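PDB 6FDG: 4-hydroxybenzoyl-CoA thioesterase from Staphylococcus aureus, which probably hydrolyses acyl-CoA thioesters, consistent with a DHNA-CoA thioesterase of the vitamin K2 pathway. Local coordinates for residues 10-15 and 68-73; 52-57 and 112-117; 83-88 and 121-126. One frame throughout, in Å; residues are numbered along the deposited sequence.

Overall arrangement
The three contacts lie around the ends of one curved hotdog sheet. Contact 1 joins two loops, about 20 Å from the centre of the chain, and subunits of the assembly crowd round it. Contact 2 pairs strand 53-54 with the end of strand 101-113. Both are partly buried. Contact 3 is a surface contact between a hairpin turn and helix 122-125, on the opposite side of the chain's centre from contact 1. Contacts 2 and 3 are neighbours, with centres about 13 Å apart, and Ile53 packs on Phe126. Chemistry follows place: a T-shaped (edge-to-face) tyrosine pair in contact 1, ladder bonds and aliphatic packing in contact 2, a salt-bridge network in contact 3.

Contact 1: 10-15 and 68-73; sequences ARYAET and IFYPEK
Ala10 and Glu72 make the polar part of this contact. Ala10 N donates to Glu72 O at 2.9 Å, and the bond is nearly straight (171°). Water 1 adds a second link, donating to Ala10 O at 2.8 Å and accepting from Glu72 N.

The aromatic part centres on Tyr70. The edge of the Tyr12 ring points at its face, with the planes 87° apart and the centroids separated by 5.5 Å. Tyr12 CA lies over the same ring as a CH-pi contact, 4.0 Å from the centroid. The Tyr70-Pro71 peptide is cis, and Pro71 CB lies over the opposite face of the Tyr70 ring. The ring is thus held between Tyr12 and its own neighbour.

Among the apolar contacts, Thr15 CG2 meets Tyr70 CB at 3.4 Å. With chi1 at 64°, Thr15 OG1 turns back to Tyr12 O, and the methyl CG2 is directed at Tyr70 CB, obliquely to the ring. Tyr12 OH bonds Glu49 of the second subunit, and Thr15 OG1 also bonds Lys17 N of the third.

The arrangement joins the loop after strand 2-9 to the loop before strand 73-83, beside subunit interfaces; these two strands are antiparallel neighbours in the hotdog sheet.

Contact 2: 52-57 and 112-117; sequences GIISPV and IKEDTF
Gly52, Ile54, Ile112 and Glu114 carry three backbone hydrogen bonds across this contact. Ile54 and Ile112 form an antiparallel hydrogen-bonded pair: Ile54 N donates to Ile112 O at 2.9 Å, and Ile112 N returns a bond to Ile54 O at 2.8 Å. Glu114 N continues the ladder to Gly52 O at 2.9 Å, tilted 32° from the carbonyl plane. Water 2 donates to the same oxygen, giving Gly52 O two donors.

Ile53 and Lys113 are the non-hydrogen-bonded pair between these bonds. Ile53 CA approaches Ile112 O in a CA-H...O contact. Beyond the backbone, Ile53 CD1 presses on Lys113 CD at 3.3 Å, a tight carbon contact. The lysine chain is bent at chi2, chi3 and chi4, and its outer carbons CD and CE cross the Ile53 CD1 methyl at a slant.

On the other face, in the conformer given here, Ile54 CD1 comes to 3.7 Å from Glu114 CG. Glu114 CG stands anti to the backbone N (chi1 -178°), and the extended chain crosses Ile54 at a slant. Ile112 CD1 reaches Pro56 CG at 3.9 Å. Met18 of the fourth subunit packs on Ile54, Pro56 and Phe117.

The whole is a short antiparallel beta ladder. Strand 53-54, which follows helix 45-50, pairs with the end of strand 101-113 in the hotdog sheet.

Contact 3: 83-88 and 121-126; sequences YSRLRS and RLDRYF
Arg85 O accepts from Leu122 N at 2.9 Å in a nearly straight bond (170°), joining the turn 83-88 to the N-terminal end of helix 122-125, with Arg121 at the N-cap position.

Asp123 is the centre of the charged cluster. Its CG sits between the backbone N and the carbonyl carbon (chi1 60°), which directs the carboxylate at both arginines. Arg121 grips it side-on within its own segment: NE bonds Asp123 OD1 at 3.1 Å, and NH2 bonds Asp123 OD2 at 2.9 Å. Both oxygens use their syn lone pairs, and both lie near the guanidinium plane. The double grip fixes the rotation of the carboxylate. Arg85 comes from across the contact, its NE 3.5 Å from Asp123 OD2 in a longer salt bridge. This oxygen sits at the edge of the Arg85 guanidinium, whose plane is turned 85° from the carboxylate. The two arginines approach to 4.5 Å between Arg85 NE and Arg121 NH2, and the shared aspartate probably offsets their charges.

Apolar contacts flank the cluster. Leu86 CD2 rests on Arg121 CG at 3.7 Å. Leu122 CD2 lies 3.9 Å from Tyr83 CE1, obliquely to the ring. The Tyr83 hydroxyl hydrogen-bonds His130 of helix 127-141.

In the turn, Ser84 OG accepts from Arg87 N, an ST motif. The arrangement is a beta-hairpin connection between strands 73-83 and 88-95 of the hotdog sheet, joined to a short helix by one backbone hydrogen bond and a long salt bridge.

Contact 1: 10-15 and 68-73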
loop_
_atom_site.group_PDB
_atom_site.type_symbol
_atom_site.label_atom_id
_atom_site.label_comp_id
_atom_site.label_asym_id
_atom_site.label_seq_id
_atom_site.Cartn_x
_atom_site.Cartn_y
_atom_site.Cartn_z
ATOM N N ALA A 10 9.045 -8.988 -7.613
ATOM C CA ALA A 10 7.992 -8.940 -6.647
ATOM C C ALA A 10 8.528 -8.791 -5.253
ATOM O O ALA A 10 9.626 -9.338 -4.902
ATOM C CB ALA A 10 7.136 -10.171 -6.755
ATOM N N ARG A 11 7.815 -8.120 -4.371
ATOM C CA ARG A 11 8.191 -7.929 -2.976
ATOM C C ARG A 11 7.270 -8.735 -2.089
ATOM O O ARG A 11 6.107 -8.902 -2.368
ATOM C CB ARG A 11 8.040 -6.428 -2.598
ATOM C CG ARG A 11 9.044 -5.550 -3.339
ATOM C CD ARG A 11 8.648 -4.107 -3.230
ATOM N NE ARG A 11 9.645 -3.228 -3.808
ATOM C CZ ARG A 11 9.627 -1.883 -3.795
ATOM N NH1 ARG A 11 8.674 -1.290 -3.195
ATOM N NH2 ARG A 11 10.674 -1.262 -4.293
ATOM N N TYR A 12 7.810 -9.187 -0.946
ATOM C CA TYR A 12 6.978 -9.887 0.026
ATOM C C TYR A 12 5.800 -9.080 0.480
ATOM O O TYR A 12 4.686 -9.547 0.624
ATOM C CB TYR A 12 7.912 -10.239 1.215
ATOM C CG TYR A 12 7.258 -11.177 2.220
ATOM C CD1 TYR A 12 6.414 -10.768 3.239
ATOM C CD2 TYR A 12 7.389 -12.551 2.012
ATOM C CE1 TYR A 12 5.747 -11.714 4.051
ATOM C CE2 TYR A 12 6.836 -13.457 2.866
ATOM C CZ TYR A 12 6.004 -12.983 3.818
ATOM O OH TYR A 12 5.351 -13.888 4.783
ATOM N N ALA A 13 6.004 -7.781 0.610
ATOM C CA ALA A 13 4.921 -6.861 1.039
ATOM C C ALA A 13 3.801 -6.811 0.031
ATOM O O ALA A 13 2.695 -6.428 0.401
ATOM C CB ALA A 13 5.414 -5.443 1.125
ATOM N N GLU A 14 4.017 -7.189 -1.216
ATOM C CA GLU A 14 2.975 -7.173 -2.244
ATOM C C GLU A 14 2.103 -8.429 -2.261
ATOM O O GLU A 14 1.167 -8.470 -3.105
ATOM C CB GLU A 14 3.645 -6.945 -3.578
ATOM C CG GLU A 14 4.157 -5.511 -3.775
ATOM C CD GLU A 14 5.086 -5.383 -4.949
ATOM O OE1 GLU A 14 5.835 -6.261 -5.378
ATOM O OE2 GLU A 14 5.113 -4.196 -5.542
ATOM N N THR A 15 2.367 -9.371 -1.344
ATOM C CA THR A 15 1.543 -10.608 -1.273
ATOM C C THR A 15 0.328 -10.442 -0.453
ATOM O O THR A 15 0.268 -9.526 0.396
ATOM C CB THR A 15 2.333 -11.765 -0.668
ATOM O OG1 THR A 15 2.690 -11.504 0.675
ATOM C CG2 THR A 15 3.514 -12.104 -1.522
ATOM N N ILE A 68 0.399 -14.636 -9.950
ATOM C CA ILE A 68 1.838 -14.460 -9.766
ATOM C C ILE A 68 2.145 -14.787 -8.318
ATOM O O ILE A 68 1.632 -14.122 -7.360
ATOM C CB ILE A 68 2.326 -13.051 -10.247
ATOM C CG1 ILE A 68 1.955 -12.885 -11.741
ATOM C CG2 ILE A 68 3.757 -12.804 -10.000
ATOM C CD1 ILE A 68 2.232 -11.514 -12.331
ATOM N N PHE A 69 2.841 -15.957 -8.117
ATOM C CA PHE A 69 3.215 -16.399 -6.769
ATOM C C PHE A 69 4.558 -15.825 -6.450
ATOM O O PHE A 69 5.507 -15.863 -7.224
ATOM C CB PHE A 69 3.274 -17.886 -6.726
ATOM C CG PHE A 69 1.891 -18.576 -6.832
ATOM C CD1 PHE A 69 1.389 -18.852 -8.074
ATOM C CD2 PHE A 69 1.202 -18.922 -5.697
ATOM C CE1 PHE A 69 0.153 -19.457 -8.208
ATOM C CE2 PHE A 69 -0.047 -19.590 -5.782
ATOM C CZ PHE A 69 -0.559 -19.804 -7.062
ATOM N N TYR A 70 4.690 -15.184 -5.299
ATOM C CA TYR A 70 5.919 -14.651 -4.807
ATOM C C TYR A 70 6.921 -15.906 -4.330
ATOM O O TYR A 70 6.397 -16.877 -3.797
ATOM C CB TYR A 70 5.583 -13.850 -3.555
ATOM C CG TYR A 70 6.823 -13.408 -2.842
ATOM C CD1 TYR A 70 7.492 -12.277 -3.187
ATOM C CD2 TYR A 70 7.450 -14.264 -1.876
ATOM C CE1 TYR A 70 8.693 -11.940 -2.618
ATOM C CE2 TYR A 70 8.625 -13.900 -1.270
ATOM C CZ TYR A 70 9.170 -12.631 -1.628
ATOM O OH TYR A 70 10.351 -12.339 -1.057
ATOM N N PRO A 71 8.184 -15.762 -4.508
ATOM C CA PRO A 71 8.958 -14.767 -5.184
ATOM C C PRO A 71 8.767 -14.837 -6.749
ATOM O O PRO A 71 8.449 -15.934 -7.305
ATOM C CB PRO A 71 10.375 -15.002 -4.758
ATOM C CG PRO A 71 10.397 -16.462 -4.616
ATOM C CD PRO A 71 9.055 -16.898 -4.092
ATOM N N GLU A 72 9.038 -13.762 -7.476
ATOM C CA GLU A 72 8.999 -13.799 -8.946
ATOM C C GLU A 72 9.631 -12.607 -9.528
ATOM O O GLU A 72 9.328 -11.451 -9.093
ATOM C CB GLU A 72 7.535 -13.795 -9.448
ATOM C CG GLU A 72 7.240 -14.253 -10.861
ATOM C CD GLU A 72 6.923 -15.736 -11.012
ATOM O OE1 GLU A 72 6.676 -16.425 -10.057
ATOM O OE2 GLU A 72 6.942 -16.222 -12.120
ATOM N N LYS A 73 10.411 -12.750 -10.598
ATOM C CA LYS A 73 10.893 -11.658 -11.449
ATOM C C LYS A 73 10.050 -11.653 -12.672
ATOM O O LYS A 73 9.853 -12.687 -13.398
ATOM C CB LYS A 73 12.312 -12.005 -11.902
ATOM C CG LYS A 73 13.104 -12.132 -10.656
ATOM C CD LYS A 73 14.556 -12.536 -10.882
ATOM C CE LYS A 73 15.456 -11.332 -10.701
ATOM N NZ LYS A 73 15.908 -11.274 -9.294
HETATM O O HOH W 1 10.418 -11.760 -6.041
#

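Contact 2: 52-57 and 112-117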
loop_
_atom_site.group_PDB
_atom_site.type_symbol
_atom_site.label_atom_id
_atom_site.label_comp_id
_atom_site.label_asym_id
_atom_site.label_seq_id
_atom_site.Cartn_x
_atom_site.Cartn_y
_atom_site.Cartn_z
ATOM N N GLY A 52 4.520 22.146 -13.241
ATOM C CA GLY A 52 3.211 22.294 -12.742
ATOM C C GLY A 52 2.086 21.535 -13.462
ATOM O O GLY A 52 0.979 21.865 -13.368
ATOM N N ILE A 53 2.515 20.462 -14.154
ATOM C CA ILE A 53 1.571 19.607 -14.884
ATOM C C ILE A 53 1.650 18.191 -14.285
ATOM O O ILE A 53 2.703 17.743 -14.039
ATOM C CB ILE A 53 1.893 19.589 -16.382
ATOM C CG1 ILE A 53 1.794 21.016 -17.017
ATOM C CG2 ILE A 53 0.935 18.649 -17.172
ATOM C CD1 ILE A 53 0.454 21.626 -16.864
ATOM N N ILE A 54 0.469 17.619 -14.042
ATOM C CA ILE A 54 0.372 16.206 -13.545
ATOM C C ILE A 54 -0.390 15.438 -14.575
ATOM O O ILE A 54 -1.311 15.918 -15.208
ATOM C CB ILE A 54 -0.483 16.105 -12.306
ATOM C CG1 ILE A 54 0.083 16.977 -11.212
ATOM C CG2 ILE A 54 -0.471 14.672 -11.778
ATOM C CD1 ILE A 54 -0.867 17.061 -10.082
ATOM N N SER A 55 -0.105 14.089 -14.555
ATOM C CA SER A 55 -0.738 13.139 -15.448
ATOM C C SER A 55 -1.436 11.977 -14.672
ATOM O O SER A 55 -0.750 10.928 -14.496
ATOM C CB SER A 55 0.247 12.613 -16.411
ATOM O OG SER A 55 -0.329 11.861 -17.425
ATOM N N PRO A 56 -2.646 12.167 -14.343
ATOM C CA PRO A 56 -3.342 11.072 -13.662
ATOM C C PRO A 56 -3.977 10.094 -14.568
ATOM O O PRO A 56 -4.366 10.356 -15.719
ATOM C CB PRO A 56 -4.391 11.806 -12.872
ATOM C CG PRO A 56 -4.785 12.976 -13.749
ATOM C CD PRO A 56 -3.466 13.379 -14.330
ATOM N N VAL A 57 -4.107 8.884 -14.011
ATOM C CA VAL A 57 -4.951 7.779 -14.656
ATOM C C VAL A 57 -6.373 8.065 -14.584
ATOM O O VAL A 57 -6.872 8.298 -13.448
ATOM C CB VAL A 57 -4.560 6.466 -13.994
ATOM C CG1 VAL A 57 -5.490 5.394 -14.508
ATOM C CG2 VAL A 57 -3.152 6.125 -14.298
ATOM N N ILE A 112 -3.010 17.483 -16.764
ATOM C CA ILE A 112 -3.752 18.574 -16.148
ATOM C C ILE A 112 -2.810 19.487 -15.408
ATOM O O ILE A 112 -1.741 19.199 -15.035
ATOM C CB ILE A 112 -4.796 18.013 -15.151
ATOM C CG1 ILE A 112 -4.160 17.332 -13.954
ATOM C CG2 ILE A 112 -5.834 17.093 -15.862
ATOM C CD1 ILE A 112 -5.201 16.774 -12.963
ATOM N N LYS A 113 -3.330 20.745 -15.192
ATOM C CA LYS A 113 -2.653 21.669 -14.334
ATOM C C LYS A 113 -2.728 21.269 -12.884
ATOM O O LYS A 113 -3.790 20.888 -12.427
ATOM C CB LYS A 113 -3.288 23.085 -14.496
ATOM C CG LYS A 113 -3.320 23.629 -15.847
ATOM C CD LYS A 113 -1.995 23.820 -16.454
ATOM C CE LYS A 113 -1.009 24.682 -15.650
ATOM N NZ LYS A 113 -0.986 26.140 -16.100
ATOM N N GLU A 114 -1.635 21.357 -12.193
ATOM C CA GLU A 114 -1.529 20.851 -10.787
ATOM C C GLU A 114 -2.420 21.669 -9.904
ATOM O O GLU A 114 -3.039 21.134 -8.936
ATOM C CB GLU A 114 -0.132 20.948 -10.280
ATOM C CG GLU A 114 -0.008 20.399 -8.874
ATOM C CD GLU A 114 1.406 20.132 -8.501
ATOM O OE1 GLU A 114 2.303 20.850 -9.050
ATOM O OE2 GLU A 114 1.581 19.199 -7.667
ATOM N N ASP A 115 -2.548 22.943 -10.258
ATOM C CA ASP A 115 -3.236 23.863 -9.299
ATOM C C ASP A 115 -4.772 23.750 -9.438
ATOM O O ASP A 115 -5.446 23.386 -8.466
ATOM C CB ASP A 115 -2.621 25.294 -9.341
ATOM C CG ASP A 115 -2.564 25.886 -10.721
ATOM O OD1 ASP A 115 -3.008 25.265 -11.689
ATOM O OD2 ASP A 115 -2.031 27.022 -10.888
ATOM N N THR A 116 -5.291 23.818 -10.665
ATOM C CA THR A 116 -6.731 23.803 -10.945
ATOM C C THR A 116 -7.366 22.450 -11.378
ATOM O O THR A 116 -8.582 22.327 -11.563
ATOM C CB THR A 116 -7.022 24.785 -12.078
ATOM O OG1 THR A 116 -6.423 24.315 -13.288
ATOM C CG2 THR A 116 -6.411 26.237 -11.784
ATOM N N PHE A 117 -6.469 21.474 -11.643
ATOM C CA PHE A 117 -6.790 20.192 -12.290
ATOM C C PHE A 117 -7.450 20.344 -13.665
ATOM O O PHE A 117 -8.075 19.441 -14.162
ATOM C CB PHE A 117 -7.640 19.265 -11.342
ATOM C CG PHE A 117 -6.871 18.776 -10.099
ATOM C CD1 PHE A 117 -5.546 18.979 -9.911
ATOM C CD2 PHE A 117 -7.531 17.995 -9.127
ATOM C CE1 PHE A 117 -4.850 18.519 -8.771
ATOM C CE2 PHE A 117 -6.835 17.524 -8.005
ATOM C CZ PHE A 117 -5.500 17.767 -7.844
HETATM O O HOH W 2 0.007 24.255 -12.087
#

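Contact 3: 83-88 and 121-126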
loop_
_atom_site.group_PDB
_atom_site.type_symbol
_atom_site.label_atom_id
_atom_site.label_comp_id
_atom_site.label_asym_id
_atom_site.label_seq_id
_atom_site.Cartn_x
_atom_site.Cartn_y
_atom_site.Cartn_z
ATOM N N TYR A 83 -2.673 7.514 -29.014
ATOM C CA TYR A 83 -2.222 8.806 -28.582
ATOM C C TYR A 83 -3.047 9.874 -29.165
ATOM O O TYR A 83 -3.288 9.875 -30.419
ATOM C CB TYR A 83 -0.744 9.017 -28.976
ATOM C CG TYR A 83 -0.347 10.446 -28.814
ATOM C CD1 TYR A 83 -0.190 10.988 -27.527
ATOM C CD2 TYR A 83 -0.128 11.326 -29.876
ATOM C CE1 TYR A 83 0.103 12.309 -27.338
ATOM C CE2 TYR A 83 0.174 12.667 -29.677
ATOM C CZ TYR A 83 0.276 13.142 -28.410
ATOM O OH TYR A 83 0.578 14.450 -28.107
ATOM N N SER A 84 -3.508 10.838 -28.401
ATOM C CA SER A 84 -4.038 12.095 -28.887
ATOM C C SER A 84 -3.466 13.158 -27.945
ATOM O O SER A 84 -2.912 12.894 -26.877
ATOM C CB SER A 84 -5.507 12.174 -28.890
ATOM O OG SER A 84 -6.057 12.393 -27.610
ATOM N N ARG A 85 -3.566 14.434 -28.404
ATOM C CA ARG A 85 -2.986 15.510 -27.563
ATOM C C ARG A 85 -3.752 15.676 -26.233
ATOM O O ARG A 85 -3.150 16.283 -25.320
ATOM C CB ARG A 85 -3.169 16.837 -28.324
ATOM C CG ARG A 85 -2.616 16.913 -29.749
ATOM C CD ARG A 85 -3.402 17.874 -30.683
ATOM N NE ARG A 85 -2.790 18.222 -31.876
ATOM C CZ ARG A 85 -2.822 17.528 -33.006
ATOM N NH1 ARG A 85 -3.465 16.379 -33.128
ATOM N NH2 ARG A 85 -2.129 17.977 -34.037
ATOM N N LEU A 86 -4.927 15.128 -26.053
ATOM C CA LEU A 86 -5.641 15.203 -24.843
ATOM C C LEU A 86 -5.571 13.924 -23.959
ATOM O O LEU A 86 -5.817 14.068 -22.737
ATOM C CB LEU A 86 -7.068 15.550 -25.083
ATOM C CG LEU A 86 -7.282 17.076 -25.509
ATOM C CD1 LEU A 86 -8.723 17.262 -25.902
ATOM C CD2 LEU A 86 -6.921 18.038 -24.457
ATOM N N ARG A 87 -5.284 12.790 -24.551
ATOM C CA ARG A 87 -5.259 11.519 -23.768
ATOM C C ARG A 87 -4.516 10.476 -24.441
ATOM O O ARG A 87 -4.419 10.354 -25.690
ATOM C CB ARG A 87 -6.631 11.027 -23.477
ATOM C CG ARG A 87 -7.441 10.561 -24.630
ATOM C CD ARG A 87 -8.966 10.454 -24.336
ATOM N NE ARG A 87 -9.362 11.521 -23.394
ATOM C CZ ARG A 87 -9.822 12.750 -23.692
ATOM N NH1 ARG A 87 -10.151 13.128 -24.967
ATOM N NH2 ARG A 87 -9.978 13.604 -22.669
ATOM N N SER A 88 -3.892 9.635 -23.639
ATOM C CA SER A 88 -3.115 8.493 -24.154
ATOM C C SER A 88 -3.665 7.192 -23.545
ATOM O O SER A 88 -4.024 7.234 -22.301
ATOM C CB SER A 88 -1.703 8.531 -23.800
ATOM O OG SER A 88 -0.978 9.632 -24.452
ATOM N N ARG A 121 -3.562 20.351 -23.334
ATOM C CA ARG A 121 -3.126 19.703 -24.555
ATOM C C ARG A 121 -1.631 19.507 -24.486
ATOM O O ARG A 121 -0.818 20.451 -24.310
ATOM C CB ARG A 121 -3.423 20.548 -25.821
ATOM C CG ARG A 121 -4.828 20.521 -26.266
ATOM C CD ARG A 121 -5.168 21.627 -27.162
ATOM N NE ARG A 121 -4.279 21.617 -28.274
ATOM C CZ ARG A 121 -4.469 22.425 -29.325
ATOM N NH1 ARG A 121 -5.506 23.225 -29.338
ATOM N NH2 ARG A 121 -3.637 22.376 -30.333
ATOM N N LEU A 122 -1.115 18.278 -24.753
ATOM C CA LEU A 122 0.317 18.013 -24.682
ATOM C C LEU A 122 1.114 18.845 -25.673
ATOM O O LEU A 122 2.230 19.250 -25.269
ATOM C CB LEU A 122 0.648 16.476 -24.901
ATOM C CG LEU A 122 2.029 16.003 -24.566
ATOM C CD1 LEU A 122 2.306 16.055 -23.106
ATOM C CD2 LEU A 122 2.216 14.564 -25.032
ATOM N N ASP A 123 0.580 19.092 -26.872
ATOM C CA ASP A 123 1.339 19.855 -27.881
ATOM C C ASP A 123 1.571 21.325 -27.396
ATOM O O ASP A 123 2.610 21.909 -27.804
ATOM C CB ASP A 123 0.664 19.822 -29.229
ATOM C CG ASP A 123 -0.711 20.386 -29.262
ATOM O OD1 ASP A 123 -1.531 20.252 -28.365
ATOM O OD2 ASP A 123 -1.095 20.911 -30.360
ATOM N N ARG A 124 0.694 21.852 -26.580
ATOM C CA ARG A 124 0.911 23.296 -26.193
ATOM C C ARG A 124 1.871 23.389 -25.110
ATOM O O ARG A 124 2.596 24.383 -25.041
ATOM C CB ARG A 124 -0.383 23.775 -25.665
ATOM C CG ARG A 124 -1.388 23.949 -26.684
ATOM C CD ARG A 124 -2.545 24.721 -26.075
ATOM N NE ARG A 124 -3.380 25.342 -27.101
ATOM C CZ ARG A 124 -4.601 25.860 -26.867
ATOM N NH1 ARG A 124 -5.227 26.461 -27.846
ATOM N NH2 ARG A 124 -5.151 25.809 -25.659
ATOM N N TYR A 125 1.969 22.451 -24.135
ATOM C CA TYR A 125 2.827 22.569 -23.021
ATOM C C TYR A 125 4.192 21.858 -23.165
ATOM O O TYR A 125 5.207 22.144 -22.589
ATOM C CB TYR A 125 2.086 22.125 -21.764
ATOM C CG TYR A 125 0.998 23.099 -21.359
ATOM C CD1 TYR A 125 -0.151 23.171 -21.993
ATOM C CD2 TYR A 125 1.248 23.960 -20.317
ATOM C CE1 TYR A 125 -1.146 24.100 -21.675
ATOM C CE2 TYR A 125 0.242 24.863 -19.975
ATOM C CZ TYR A 125 -0.894 24.928 -20.719
ATOM O OH TYR A 125 -1.924 25.845 -20.360
ATOM N N PHE A 126 4.165 20.716 -23.923
ATOM C CA PHE A 126 5.314 19.897 -24.164
ATOM C C PHE A 126 5.479 19.501 -25.587
ATOM O O PHE A 126 5.227 18.312 -26.007
ATOM C CB PHE A 126 5.260 18.590 -23.236
ATOM C CG PHE A 126 5.109 18.888 -21.841
ATOM C CD1 PHE A 126 6.274 19.087 -21.156
ATOM C CD2 PHE A 126 3.918 19.069 -21.231
ATOM C CE1 PHE A 126 6.314 19.420 -19.801
ATOM C CE2 PHE A 126 3.919 19.424 -19.852
ATOM C CZ PHE A 126 5.104 19.635 -19.157
#